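Local coordinates for protein glutaredoxin (Methanosarcina mazei, PDB 3NZN) that probably acts as a thiol-disulfide oxidoreductase of the glutaredoxin family, exchanging electrons through a redox-active pair of cysteines, at residues Gly28-Val33 and Tyr53-Glu58. Numbering follows the deposited sequence.
Sequences GLSTCV and YVDRLE
Gly28 and Tyr53 pair as parallel neighbours with CA atoms 5.0 Å apart, and the backbone N of Val54 donates to Gly28 O at 2.9 Å, closing the parallel ladder where strands 24-28 and 49-53 end. Beyond it, the carboxylate of Asp55 grips Ser30 with both oxygens. Ser30 N donates to Asp55 OD1 at 2.8 Å, on the syn side but 24° out of the carboxylate plane, while Ser30 OG gives its proton to the syn lone pair of Asp55 OD2 at 2.6 Å. Ser30 chi1 of 72° sets OG between its own backbone N and carbonyl carbon, which lets hydroxyl and amide serve the same carboxylate. A water also donates to Asp55 OD2. Replacing Asp55 by alanine would remove the carboxylate, and the amide and hydroxyl of Ser30 would probably lose their shared acceptor, with the loop leading to Cys32 less firmly held. Ser30 also lies against two flat groups. Its CA lies over one face of the Tyr53 ring, 4.0 Å from the centroid and 19° off the normal, a CH-pi contact; its CB sits 3.4 Å above the centre of the Arg56 guanidinium plane. Extended from CG to NE, the Arg56 chain spans to this position, and NH1 is hydrogen-bonded to Lys10 O. This pairing of two loops at adjacent strand ends belongs to the thioredoxin fold: 28-33 leads into helix 33-45, with Cys32 at its N-cap and disulfide-bonded to Cys35, consistent with the CxxC redox site of glutaredoxins.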
loop_
_atom_site.group_PDB
_atom_site.type_symbol
_atom_site.label_atom_id
_atom_site.label_comp_id
_atom_site.label_asym_id
_atom_site.label_seq_id
_atom_site.Cartn_x
_atom_site.Cartn_y
_atom_site.Cartn_z
ATOM N N GLY A 28 -6.426 -1.954 10.062
ATOM C CA GLY A 28 -7.073 -2.722 9.026
ATOM C C GLY A 28 -7.091 -1.990 7.674
ATOM O O GLY A 28 -6.478 -0.923 7.543
ATOM N N LEU A 29 -7.811 -2.540 6.740
ATOM C CA LEU A 29 -8.094 -1.896 5.459
ATOM C C LEU A 29 -9.612 -1.759 5.339
ATOM O O LEU A 29 -10.340 -2.622 5.824
ATOM C CB LEU A 29 -7.570 -2.756 4.295
ATOM C CG LEU A 29 -6.094 -3.099 4.301
ATOM C CD1 LEU A 29 -5.673 -4.022 3.185
ATOM C CD2 LEU A 29 -5.168 -1.891 4.382
ATOM N N SER A 30 -10.083 -0.732 4.665
ATOM C CA SER A 30 -11.462 -0.503 4.499
ATOM C C SER A 30 -12.229 -1.597 3.729
ATOM O O SER A 30 -13.391 -1.800 3.884
ATOM C CB SER A 30 -11.718 0.874 3.961
ATOM O OG SER A 30 -11.308 0.926 2.586
ATOM N N THR A 31 -11.491 -2.251 2.854
ATOM C CA THR A 31 -11.899 -3.401 2.038
ATOM C C THR A 31 -11.188 -4.611 2.584
ATOM O O THR A 31 -10.040 -4.780 2.289
ATOM C CB THR A 31 -11.350 -3.225 0.636
ATOM O OG1 THR A 31 -9.916 -3.189 0.885
ATOM C CG2 THR A 31 -11.897 -1.999 0.068
ATOM N N CYS A 32 -11.635 -5.244 3.619
ATOM C CA CYS A 32 -10.953 -6.385 4.204
ATOM C C CYS A 32 -12.021 -7.069 5.088
ATOM O O CYS A 32 -12.376 -6.616 6.160
ATOM C CB CYS A 32 -9.768 -5.961 5.044
ATOM S SG CYS A 32 -9.007 -7.083 6.172
ATOM N N VAL A 33 -12.534 -8.175 4.592
ATOM C CA VAL A 33 -13.586 -8.962 5.291
ATOM C C VAL A 33 -13.163 -9.397 6.648
ATOM O O VAL A 33 -13.967 -9.367 7.577
ATOM C CB VAL A 33 -13.942 -10.193 4.372
ATOM C CG1 VAL A 33 -14.668 -11.242 5.103
ATOM C CG2 VAL A 33 -14.689 -9.744 3.121
ATOM N N TYR A 53 -8.181 2.584 9.257
ATOM C CA TYR A 53 -8.153 2.015 7.929
ATOM C C TYR A 53 -6.937 2.582 7.169
ATOM O O TYR A 53 -6.971 3.799 6.760
ATOM C CB TYR A 53 -9.433 2.343 7.182
ATOM C CG TYR A 53 -10.659 1.639 7.733
ATOM C CD1 TYR A 53 -10.605 0.319 8.168
ATOM C CD2 TYR A 53 -11.861 2.278 7.806
ATOM C CE1 TYR A 53 -11.732 -0.304 8.671
ATOM C CE2 TYR A 53 -13.018 1.640 8.331
ATOM C CZ TYR A 53 -12.910 0.374 8.752
ATOM O OH TYR A 53 -14.035 -0.248 9.307
ATOM N N VAL A 54 -5.908 1.867 7.117
ATOM C CA VAL A 54 -4.613 2.372 6.679
ATOM C C VAL A 54 -4.739 2.813 5.131
ATOM O O VAL A 54 -4.059 3.839 4.811
ATOM C CB VAL A 54 -3.526 1.339 6.825
ATOM C CG1 VAL A 54 -2.226 1.763 6.248
ATOM C CG2 VAL A 54 -3.267 1.019 8.354
ATOM N N ASP A 55 -5.539 2.165 4.399
ATOM C CA ASP A 55 -5.669 2.555 2.986
ATOM C C ASP A 55 -6.414 3.827 2.836
ATOM O O ASP A 55 -6.405 4.383 1.704
ATOM C CB ASP A 55 -6.411 1.504 2.249
ATOM C CG ASP A 55 -7.802 1.280 2.764
ATOM O OD1 ASP A 55 -7.999 1.042 3.984
ATOM O OD2 ASP A 55 -8.750 1.181 2.007
ATOM N N ARG A 56 -7.033 4.430 3.838
ATOM C CA ARG A 56 -7.691 5.694 3.790
ATOM C C ARG A 56 -6.856 6.826 4.321
ATOM O O ARG A 56 -7.299 7.930 4.383
ATOM C CB ARG A 56 -9.071 5.629 4.452
ATOM C CG ARG A 56 -9.994 4.806 3.634
ATOM C CD ARG A 56 -11.363 4.870 4.051
ATOM N NE ARG A 56 -12.252 4.196 3.110
ATOM C CZ ARG A 56 -13.469 3.821 3.519
ATOM N NH1 ARG A 56 -13.858 4.143 4.720
ATOM N NH2 ARG A 56 -14.288 3.174 2.707
ATOM N N LEU A 57 -5.642 6.521 4.719
ATOM C CA LEU A 57 -4.744 7.555 5.222
ATOM C C LEU A 57 -3.877 8.073 4.099
ATOM O O LEU A 57 -3.601 7.352 3.162
ATOM C CB LEU A 57 -3.912 7.002 6.357
ATOM C CG LEU A 57 -4.619 6.489 7.602
ATOM C CD1 LEU A 57 -3.596 5.830 8.492
ATOM C CD2 LEU A 57 -5.390 7.624 8.335
ATOM N N GLU A 58 -3.286 9.234 4.356
ATOM C CA GLU A 58 -2.485 9.980 3.470
ATOM C C GLU A 58 -1.218 10.453 4.147
ATOM O O GLU A 58 -1.234 10.674 5.326
ATOM C CB GLU A 58 -3.283 11.241 3.052
ATOM C CG GLU A 58 -4.416 10.965 2.074
ATOM C CD GLU A 58 -5.803 10.982 2.691
ATOM O OE1 GLU A 58 -6.306 12.040 3.276
ATOM O OE2 GLU A 58 -6.421 9.927 2.528
HETATM O O HOH W 1 -7.554 -0.971 -0.056
#